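Local coordinates for putative uncharacterized protein ECU08_1170 (PDB 3Q87) that probably activates methyltransferases of the translation machinery as a zinc-binding Trm112-like partner, here bound to the Mtq2 enzyme that methylates termination factor eRF1, at residues 11-16 and 103-108; 22-27 and 58-63; 36-41 and 89-94. All coordinates share one frame; numbering follows the deposited sequence.

A four-stranded antiparallel sheet (20-24, 98-102, 108-112, 115-117) carries the zinc at its end, and helices 42-59 and 84-91 lie beside a second sheet of strands 26-29 and 93-96. Contact 1 joins the two zinc-binding loops, and both other contacts are nested inside the loop it closes along the chain. Contacts 2 and 3 interlock, since their segments alternate; their centres lie about 17 Å apart, and they touch where L60 and F63 meet I93 and where A27 meets D94. Contact 1 lies about 21 and 24 Å, centre to centre, from contacts 2 and 3. Contacts 1 and 3 both touch the methyltransferase chain.

Contact 1 of 3, residues 11-16 and 103-108; sequences CKRCSF and DMCGLI. With ZN (zinc ion), chain C.
The guanidinium of R13 has the CD1 methyl of L107 over one face and the thiolate sulfur of C105 at its edge. NH1 donates to C105 SG over 3.3 Å with an N-H...S angle of 155°, close to the guanidinium plane, while NH2 forms a salt bridge with E123. The other flat group, the ring of F16, has C14 CB above one face, offset toward the rim, and S15 OG in plane at its edge. The F16 and M104 side chains cross at about a right angle, M104 CG meeting the ring obliquely, 4.1 Å from F16 CE1.

Between these groups sits the zinc ion. C11 SG and C14 SG bind it at 2.4 Å, C105 SG at 2.3 Å, and C102 supplies the fourth sulfur, completing a Cys4 site built from two CxxC motifs. With SG anti to its backbone N (chi1 173°), C11 receives the amides of R13 and C14, the latter bond almost straight at 176°. C105 SG takes the amide of L107 as well as R13 NH1. These N-H donors would be expected to offset part of the thiolates' negative charge. L107 flanks the site, its CD2 methyl 3.9 Å from C11 SG and also near K12 CG; the K12 amine reaches the carbonyl of T118.

The two CxxC turns resemble zinc knuckles, consistent with the family's Zn-beta-ribbon clan. One loop precedes strand 20-24, the other connects 98-102 and 108-112; all three strands belong to one antiparallel sheet, and the zinc joins the loops at its end.

Contact 2 of 3, residues 22-27 and 58-63; sequences LECEKA and NSLRDF
L60 and C24 meet in the dry, closely packed part of this contact. The CD2 branch of L60 lies 3.5 Å from C24 SG and extends to A27 CB, the sulfur being held toward it by a chi1 of -176°, anti to the backbone N of C24. Past L60, F63 CD1 makes an apolar contact with A27 CB at 3.8 Å, and A27 O lies obliquely to the ring, 3.3 Å from F63 CE1.

The margin at S59 is bridged by water. One water accepts from L22 N and donates to S59 OG; a second accepts from C24 N and donates to S59 O. S59 OG also lies a suspiciously short 2.5 Å from L22 O; that carbonyl and S55 O must compete for, or share, the hydroxyl's single proton. L22 CD1 is only 3.5 Å from S59 CB, and the two short distances together suggest a slightly compressed model here.

Helix 42-59 ends here, and a type I turn from L60 brings F63 back to A27. Opposite, the chain turns a corner at E25 between strands 20-24 and 26-29, where E25 and K26 face E97 as a classic beta bulge. L60 and F63 also touch I93 of the neighbouring strand 93-96.

Contact 3 of 3, residues 36-41 and 89-94; sequences DVKIFN and FLFGID
K38 lies across the ring of F91, the two side chains running past each other in opposite directions. K38 CB stands 3.7 Å from the ring centroid and only 5° off the normal, a CH-pi contact over the face. CG and CD continue toward the root of the ring, where K38 CD comes within 3.5 Å of F91 CB. Bends at chi3 (-91°) and chi4 then carry the amine toward a long, weakly defined ion pair with D36, leaving the lysine's hydrocarbon over the aromatic face. At the ring's edge, in its plane, I39 O lies 3.5 Å from F91 CZ.

F40 approaches from another direction and touches two successive residues. Its CB meets F91 CE2 at 3.9 Å, and the F40 and L90 side chains cross at about a right angle, L90 CD1 lying obliquely to the ring, 3.7 Å from F40 CD2.

F91 also stacks with F4, and K38 O accepts from K87. I39 N bonds to T46 of the methyltransferase chain, placing this loop between the enzyme and the activator's interior. It leads into helix 42-59, which packs on L90 through F45 and L56, and it lies against the C-terminal part of helix 84-91, just before strand 93-96.

Contact 1 of 3, residues 11-16 and 103-108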
loop_
_atom_site.group_PDB
_atom_site.type_symbol
_atom_site.label_atom_id
_atom_site.label_comp_id
_atom_site.label_asym_id
_atom_site.label_seq_id
_atom_site.Cartn_x
_atom_site.Cartn_y
_atom_site.Cartn_z
ATOM N N CYS A 11 5.584 9.884 6.732
ATOM C CA CYS A 11 6.487 10.806 6.071
ATOM C C CYS A 11 7.694 10.036 5.584
ATOM O O CYS A 11 8.267 9.218 6.311
ATOM C CB CYS A 11 6.937 11.918 7.014
ATOM S SG CYS A 11 8.219 12.945 6.285
ATOM N N LYS A 12 8.087 10.285 4.348
ATOM C CA LYS A 12 9.133 9.471 3.752
ATOM C C LYS A 12 10.521 10.027 4.074
ATOM O O LYS A 12 11.533 9.428 3.715
ATOM C CB LYS A 12 8.930 9.367 2.245
ATOM C CG LYS A 12 9.252 10.655 1.499
ATOM C CD LYS A 12 9.162 10.456 0.002
ATOM C CE LYS A 12 9.313 11.780 -0.728
ATOM N NZ LYS A 12 9.164 11.569 -2.199
ATOM N N ARG A 13 10.557 11.170 4.750
ATOM C CA ARG A 13 11.816 11.837 5.067
ATOM C C ARG A 13 12.195 11.646 6.545
ATOM O O ARG A 13 13.335 11.299 6.866
ATOM C CB ARG A 13 11.710 13.328 4.754
ATOM C CG ARG A 13 12.766 14.152 5.469
ATOM C CD ARG A 13 12.356 15.609 5.526
ATOM N NE ARG A 13 12.641 16.254 4.259
ATOM C CZ ARG A 13 11.960 17.268 3.749
ATOM N NH1 ARG A 13 10.920 17.783 4.392
ATOM N NH2 ARG A 13 12.335 17.767 2.579
ATOM N N CYS A 14 11.237 11.871 7.441
ATOM C CA CYS A 14 11.461 11.611 8.860
ATOM C C CYS A 14 11.677 10.114 9.114
ATOM O O CYS A 14 10.964 9.272 8.579
ATOM C CB CYS A 14 10.315 12.178 9.706
ATOM S SG CYS A 14 10.206 13.998 9.623
ATOM N N SER A 15 12.686 9.792 9.912
ATOM C CA SER A 15 13.091 8.410 10.137
ATOM C C SER A 15 12.355 7.826 11.337
ATOM O O SER A 15 12.677 6.742 11.812
ATOM C CB SER A 15 14.591 8.365 10.394
ATOM O OG SER A 15 14.915 9.302 11.403
ATOM N N PHE A 16 11.375 8.568 11.832
ATOM C CA PHE A 16 10.547 8.128 12.946
ATOM C C PHE A 16 9.113 8.478 12.593
ATOM O O PHE A 16 8.886 9.329 11.736
ATOM C CB PHE A 16 10.953 8.853 14.228
ATOM C CG PHE A 16 11.105 10.347 14.054
ATOM C CD1 PHE A 16 10.169 11.224 14.583
ATOM C CD2 PHE A 16 12.177 10.870 13.346
ATOM C CE1 PHE A 16 10.301 12.596 14.411
ATOM C CE2 PHE A 16 12.320 12.234 13.171
ATOM C CZ PHE A 16 11.382 13.103 13.708
ATOM N N ASP A 103 3.742 16.708 10.360
ATOM C CA ASP A 103 3.761 17.743 11.390
ATOM C C ASP A 103 5.169 18.080 11.865
ATOM O O ASP A 103 5.365 19.112 12.489
ATOM C CB ASP A 103 2.867 17.370 12.580
ATOM C CG ASP A 103 3.402 16.178 13.374
ATOM O OD1 ASP A 103 4.337 15.499 12.897
ATOM O OD2 ASP A 103 2.893 15.917 14.484
ATOM N N MET A 104 6.148 17.225 11.564
ATOM C CA MET A 104 7.507 17.475 12.028
ATOM C C MET A 104 8.384 18.214 11.017
ATOM O O MET A 104 9.097 19.150 11.388
ATOM C CB MET A 104 8.198 16.185 12.478
ATOM C CG MET A 104 7.555 15.544 13.709
ATOM S SD MET A 104 7.774 16.503 15.227
ATOM C CE MET A 104 9.567 16.613 15.247
ATOM N N CYS A 105 8.349 17.799 9.753
ATOM C CA CYS A 105 9.216 18.433 8.762
ATOM C C CYS A 105 8.436 19.250 7.739
ATOM O O CYS A 105 9.034 19.907 6.897
ATOM C CB CYS A 105 10.067 17.391 8.047
ATOM S SG CYS A 105 9.106 16.463 6.832
ATOM N N GLY A 106 7.104 19.216 7.815
ATOM C CA GLY A 106 6.277 19.970 6.879
ATOM C C GLY A 106 6.178 19.443 5.447
ATOM O O GLY A 106 5.574 20.079 4.599
ATOM N N LEU A 107 6.789 18.300 5.162
ATOM C CA LEU A 107 6.641 17.673 3.846
ATOM C C LEU A 107 5.159 17.470 3.496
ATOM O O LEU A 107 4.361 17.047 4.336
ATOM C CB LEU A 107 7.358 16.326 3.816
ATOM C CG LEU A 107 7.415 15.612 2.465
ATOM C CD1 LEU A 107 8.433 16.307 1.573
ATOM C CD2 LEU A 107 7.779 14.148 2.637
ATOM N N ILE A 108 4.806 17.771 2.253
ATOM C CA ILE A 108 3.428 17.700 1.784
ATOM C C ILE A 108 3.221 16.641 0.705
ATOM O O ILE A 108 3.920 16.641 -0.307
ATOM C CB ILE A 108 2.994 19.010 1.115
ATOM C CG1 ILE A 108 3.143 20.202 2.062
ATOM C CG2 ILE A 108 1.576 18.890 0.598
ATOM C CD1 ILE A 108 2.182 20.187 3.181
HETATM ZN ZN ZN C . 8.462 14.542 8.000
#

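Contact 2 of 3, residues 22-27 and 58-63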
loop_
_atom_site.group_PDB
_atom_site.type_symbol
_atom_site.label_atom_id
_atom_site.label_comp_id
_atom_site.label_asym_id
_atom_site.label_seq_id
_atom_site.Cartn_x
_atom_site.Cartn_y
_atom_site.Cartn_z
ATOM N N LEU A 22 -4.246 16.189 7.608
ATOM C CA LEU A 22 -5.054 16.263 6.405
ATOM C C LEU A 22 -5.597 17.667 6.175
ATOM O O LEU A 22 -6.162 18.280 7.082
ATOM C CB LEU A 22 -6.219 15.272 6.518
ATOM C CG LEU A 22 -7.095 14.859 5.326
ATOM C CD1 LEU A 22 -8.440 15.510 5.417
ATOM C CD2 LEU A 22 -6.465 15.129 3.949
ATOM N N GLU A 23 -5.411 18.168 4.957
ATOM C CA GLU A 23 -6.156 19.322 4.478
ATOM C C GLU A 23 -7.039 18.872 3.323
ATOM O O GLU A 23 -6.567 18.241 2.379
ATOM C CB GLU A 23 -5.226 20.440 4.027
ATOM C CG GLU A 23 -5.866 21.369 3.023
ATOM C CD GLU A 23 -5.515 22.814 3.273
ATOM O OE1 GLU A 23 -5.180 23.527 2.297
ATOM O OE2 GLU A 23 -5.573 23.232 4.452
ATOM N N CYS A 24 -8.320 19.202 3.402
ATOM C CA CYS A 24 -9.296 18.674 2.471
ATOM C C CYS A 24 -9.940 19.770 1.629
ATOM O O CYS A 24 -10.715 20.573 2.140
ATOM C CB CYS A 24 -10.363 17.915 3.253
ATOM S SG CYS A 24 -11.592 17.100 2.236
ATOM N N GLU A 25 -9.613 19.817 0.340
ATOM C CA GLU A 25 -10.321 20.719 -0.556
ATOM C C GLU A 25 -11.698 20.147 -0.894
ATOM O O GLU A 25 -12.720 20.805 -0.699
ATOM C CB GLU A 25 -9.525 21.009 -1.824
ATOM C CG GLU A 25 -10.050 22.213 -2.599
ATOM C CD GLU A 25 -10.162 23.467 -1.731
ATOM O OE1 GLU A 25 -9.113 23.961 -1.253
ATOM O OE2 GLU A 25 -11.298 23.964 -1.528
ATOM N N LYS A 26 -11.745 18.917 -1.388
ATOM C CA LYS A 26 -13.049 18.298 -1.566
ATOM C C LYS A 26 -13.096 16.801 -1.276
ATOM O O LYS A 26 -12.146 16.062 -1.556
ATOM C CB LYS A 26 -13.644 18.630 -2.935
ATOM C CG LYS A 26 -12.931 18.029 -4.106
ATOM C CD LYS A 26 -13.859 17.954 -5.312
ATOM C CE LYS A 26 -15.112 17.125 -5.022
ATOM N NZ LYS A 26 -15.733 16.592 -6.282
ATOM N N ALA A 27 -14.220 16.380 -0.702
ATOM C CA ALA A 27 -14.430 15.007 -0.270
ATOM C C ALA A 27 -15.829 14.550 -0.645
ATOM O O ALA A 27 -16.765 15.342 -0.619
ATOM C CB ALA A 27 -14.248 14.903 1.231
ATOM N N ASN A 58 -11.538 17.416 12.546
ATOM C CA ASN A 58 -11.237 18.819 12.299
ATOM C C ASN A 58 -10.957 19.105 10.829
ATOM O O ASN A 58 -11.442 20.092 10.283
ATOM C CB ASN A 58 -10.038 19.259 13.130
ATOM C CG ASN A 58 -9.813 20.742 13.064
ATOM O OD1 ASN A 58 -10.765 21.521 13.099
ATOM N ND2 ASN A 58 -8.553 21.151 12.967
ATOM N N SER A 59 -10.165 18.244 10.192
ATOM C CA SER A 59 -9.847 18.412 8.781
ATOM C C SER A 59 -11.094 18.340 7.903
ATOM O O SER A 59 -11.167 18.987 6.849
ATOM C CB SER A 59 -8.836 17.346 8.331
ATOM O OG SER A 59 -7.590 17.518 8.986
ATOM N N LEU A 60 -12.072 17.554 8.326
ATOM C CA LEU A 60 -13.253 17.345 7.495
ATOM C C LEU A 60 -14.496 18.072 8.007
ATOM O O LEU A 60 -15.614 17.721 7.638
ATOM C CB LEU A 60 -13.539 15.854 7.359
ATOM C CG LEU A 60 -12.512 15.081 6.537
ATOM C CD1 LEU A 60 -12.552 13.614 6.905
ATOM C CD2 LEU A 60 -12.774 15.288 5.045
ATOM N N ARG A 61 -14.300 19.097 8.829
ATOM C CA ARG A 61 -15.426 19.789 9.468
ATOM C C ARG A 61 -16.392 20.450 8.473
ATOM O O ARG A 61 -17.584 20.595 8.758
ATOM C CB ARG A 61 -14.932 20.794 10.516
ATOM C CG ARG A 61 -14.161 21.967 9.941
ATOM C CD ARG A 61 -13.551 22.818 11.040
ATOM N NE ARG A 61 -12.819 23.956 10.492
ATOM C CZ ARG A 61 -11.546 23.915 10.107
ATOM N NH1 ARG A 61 -10.852 22.786 10.211
ATOM N NH2 ARG A 61 -10.963 25.002 9.619
ATOM N N ASP A 62 -15.880 20.831 7.309
ATOM C CA ASP A 62 -16.715 21.377 6.245
ATOM C C ASP A 62 -17.321 20.292 5.340
ATOM O O ASP A 62 -17.967 20.594 4.334
ATOM C CB ASP A 62 -15.923 22.378 5.409
ATOM C CG ASP A 62 -15.719 23.696 6.125
ATOM O OD1 ASP A 62 -15.110 24.614 5.528
ATOM O OD2 ASP A 62 -16.172 23.813 7.288
ATOM N N PHE A 63 -17.108 19.030 5.692
ATOM C CA PHE A 63 -17.747 17.936 4.972
ATOM C C PHE A 63 -18.849 17.309 5.816
ATOM O O PHE A 63 -18.600 16.815 6.911
ATOM C CB PHE A 63 -16.726 16.875 4.577
ATOM C CG PHE A 63 -17.341 15.625 4.014
ATOM C CD1 PHE A 63 -17.687 15.550 2.671
ATOM C CD2 PHE A 63 -17.565 14.520 4.822
ATOM C CE1 PHE A 63 -18.244 14.395 2.142
ATOM C CE2 PHE A 63 -18.120 13.361 4.302
ATOM C CZ PHE A 63 -18.459 13.298 2.959
HETATM O O HOH W 1 -5.983 15.506 9.748
HETATM O O HOH W 2 -9.371 20.724 5.692
#

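Contact 3 of 3, residues 36-41 and 89-94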
loop_
_atom_site.group_PDB
_atom_site.type_symbol
_atom_site.label_atom_id
_atom_site.label_comp_id
_atom_site.label_asym_id
_atom_site.label_seq_id
_atom_site.Cartn_x
_atom_site.Cartn_y
_atom_site.Cartn_z
ATOM N N ASP A 36 -17.788 -6.003 2.003
ATOM C CA ASP A 36 -16.399 -6.409 1.810
ATOM C C ASP A 36 -15.522 -5.991 2.989
ATOM O O ASP A 36 -15.978 -5.311 3.914
ATOM C CB ASP A 36 -15.834 -5.855 0.492
ATOM C CG ASP A 36 -15.294 -4.438 0.629
ATOM O OD1 ASP A 36 -15.686 -3.725 1.579
ATOM O OD2 ASP A 36 -14.470 -4.038 -0.223
ATOM N N VAL A 37 -14.254 -6.378 2.919
ATOM C CA VAL A 37 -13.355 -6.349 4.061
ATOM C C VAL A 37 -12.798 -4.960 4.413
ATOM O O VAL A 37 -12.127 -4.299 3.600
ATOM C CB VAL A 37 -12.209 -7.340 3.837
ATOM C CG1 VAL A 37 -11.511 -7.655 5.148
ATOM C CG2 VAL A 37 -12.769 -8.614 3.213
ATOM N N LYS A 38 -13.070 -4.539 5.642
ATOM C CA LYS A 38 -12.644 -3.236 6.125
ATOM C C LYS A 38 -11.834 -3.414 7.386
ATOM O O LYS A 38 -12.353 -3.295 8.486
ATOM C CB LYS A 38 -13.854 -2.343 6.427
ATOM C CG LYS A 38 -14.510 -1.729 5.199
ATOM C CD LYS A 38 -15.663 -0.801 5.580
ATOM C CE LYS A 38 -16.976 -1.545 5.639
ATOM N NZ LYS A 38 -17.455 -1.894 4.267
ATOM N N ILE A 39 -10.555 -3.707 7.223
ATOM C CA ILE A 39 -9.662 -3.823 8.353
ATOM C C ILE A 39 -8.823 -2.550 8.461
ATOM O O ILE A 39 -8.288 -2.070 7.458
ATOM C CB ILE A 39 -8.758 -5.029 8.163
ATOM C CG1 ILE A 39 -9.619 -6.271 7.918
ATOM C CG2 ILE A 39 -7.862 -5.231 9.364
ATOM C CD1 ILE A 39 -8.822 -7.504 7.713
ATOM N N PHE A 40 -8.738 -1.984 9.665
ATOM C CA PHE A 40 -7.849 -0.840 9.908
ATOM C C PHE A 40 -6.950 -0.999 11.136
ATOM O O PHE A 40 -7.145 -1.896 11.956
ATOM C CB PHE A 40 -8.632 0.480 9.949
ATOM C CG PHE A 40 -9.513 0.648 11.166
ATOM C CD1 PHE A 40 -10.694 -0.081 11.303
ATOM C CD2 PHE A 40 -9.185 1.574 12.151
ATOM C CE1 PHE A 40 -11.519 0.087 12.417
ATOM C CE2 PHE A 40 -10.011 1.753 13.271
ATOM C CZ PHE A 40 -11.176 1.006 13.399
ATOM N N ASN A 41 -5.945 -0.135 11.239
ATOM C CA ASN A 41 -4.971 -0.177 12.325
ATOM C C ASN A 41 -5.490 0.591 13.531
ATOM O O ASN A 41 -5.148 1.764 13.753
ATOM C CB ASN A 41 -3.643 0.390 11.837
ATOM C CG ASN A 41 -3.205 -0.248 10.541
ATOM O OD1 ASN A 41 -2.703 -1.371 10.534
ATOM N ND2 ASN A 41 -3.426 0.448 9.430
ATOM N N PHE A 89 -16.765 6.207 9.217
ATOM C CA PHE A 89 -16.056 7.455 8.972
ATOM C C PHE A 89 -14.770 7.191 8.176
ATOM O O PHE A 89 -14.460 7.905 7.228
ATOM C CB PHE A 89 -15.740 8.140 10.310
ATOM C CG PHE A 89 -15.109 9.508 10.179
ATOM C CD1 PHE A 89 -15.883 10.624 9.903
ATOM C CD2 PHE A 89 -13.742 9.679 10.383
ATOM C CE1 PHE A 89 -15.309 11.886 9.805
ATOM C CE2 PHE A 89 -13.157 10.937 10.290
ATOM C CZ PHE A 89 -13.944 12.043 9.997
ATOM N N LEU A 90 -14.046 6.144 8.545
ATOM C CA LEU A 90 -12.711 5.923 7.984
ATOM C C LEU A 90 -12.750 5.275 6.596
ATOM O O LEU A 90 -11.814 5.414 5.805
ATOM C CB LEU A 90 -11.854 5.106 8.952
ATOM C CG LEU A 90 -11.466 5.785 10.275
ATOM C CD1 LEU A 90 -10.709 4.832 11.194
ATOM C CD2 LEU A 90 -10.641 7.056 10.046
ATOM N N PHE A 91 -13.843 4.579 6.299
ATOM C CA PHE A 91 -13.978 3.875 5.034
ATOM C C PHE A 91 -15.066 4.489 4.185
ATOM O O PHE A 91 -15.157 4.213 2.994
ATOM C CB PHE A 91 -14.289 2.392 5.270
ATOM C CG PHE A 91 -13.105 1.591 5.728
ATOM C CD1 PHE A 91 -12.275 0.962 4.808
ATOM C CD2 PHE A 91 -12.812 1.471 7.082
ATOM C CE1 PHE A 91 -11.174 0.231 5.229
ATOM C CE2 PHE A 91 -11.712 0.745 7.509
ATOM C CZ PHE A 91 -10.894 0.121 6.581
ATOM N N GLY A 92 -15.899 5.319 4.804
ATOM C CA GLY A 92 -17.077 5.843 4.138
ATOM C C GLY A 92 -16.900 7.238 3.579
ATOM O O GLY A 92 -17.851 7.844 3.094
ATOM N N ILE A 93 -15.677 7.752 3.648
ATOM C CA ILE A 93 -15.368 9.045 3.057
ATOM C C ILE A 93 -14.167 8.923 2.144
ATOM O O ILE A 93 -13.218 8.214 2.456
ATOM C CB ILE A 93 -15.015 10.085 4.129
ATOM C CG1 ILE A 93 -16.167 10.250 5.124
ATOM C CG2 ILE A 93 -14.666 11.416 3.476
ATOM C CD1 ILE A 93 -15.843 11.195 6.270
ATOM N N ASP A 94 -14.195 9.649 1.035
ATOM C CA ASP A 94 -13.067 9.681 0.126
ATOM C C ASP A 94 -12.642 11.120 -0.165
ATOM O O ASP A 94 -13.412 11.909 -0.724
ATOM C CB ASP A 94 -13.424 8.971 -1.177
ATOM C CG ASP A 94 -12.272 8.955 -2.159
ATOM O OD1 ASP A 94 -11.173 8.484 -1.773
ATOM O OD2 ASP A 94 -12.465 9.406 -3.311
#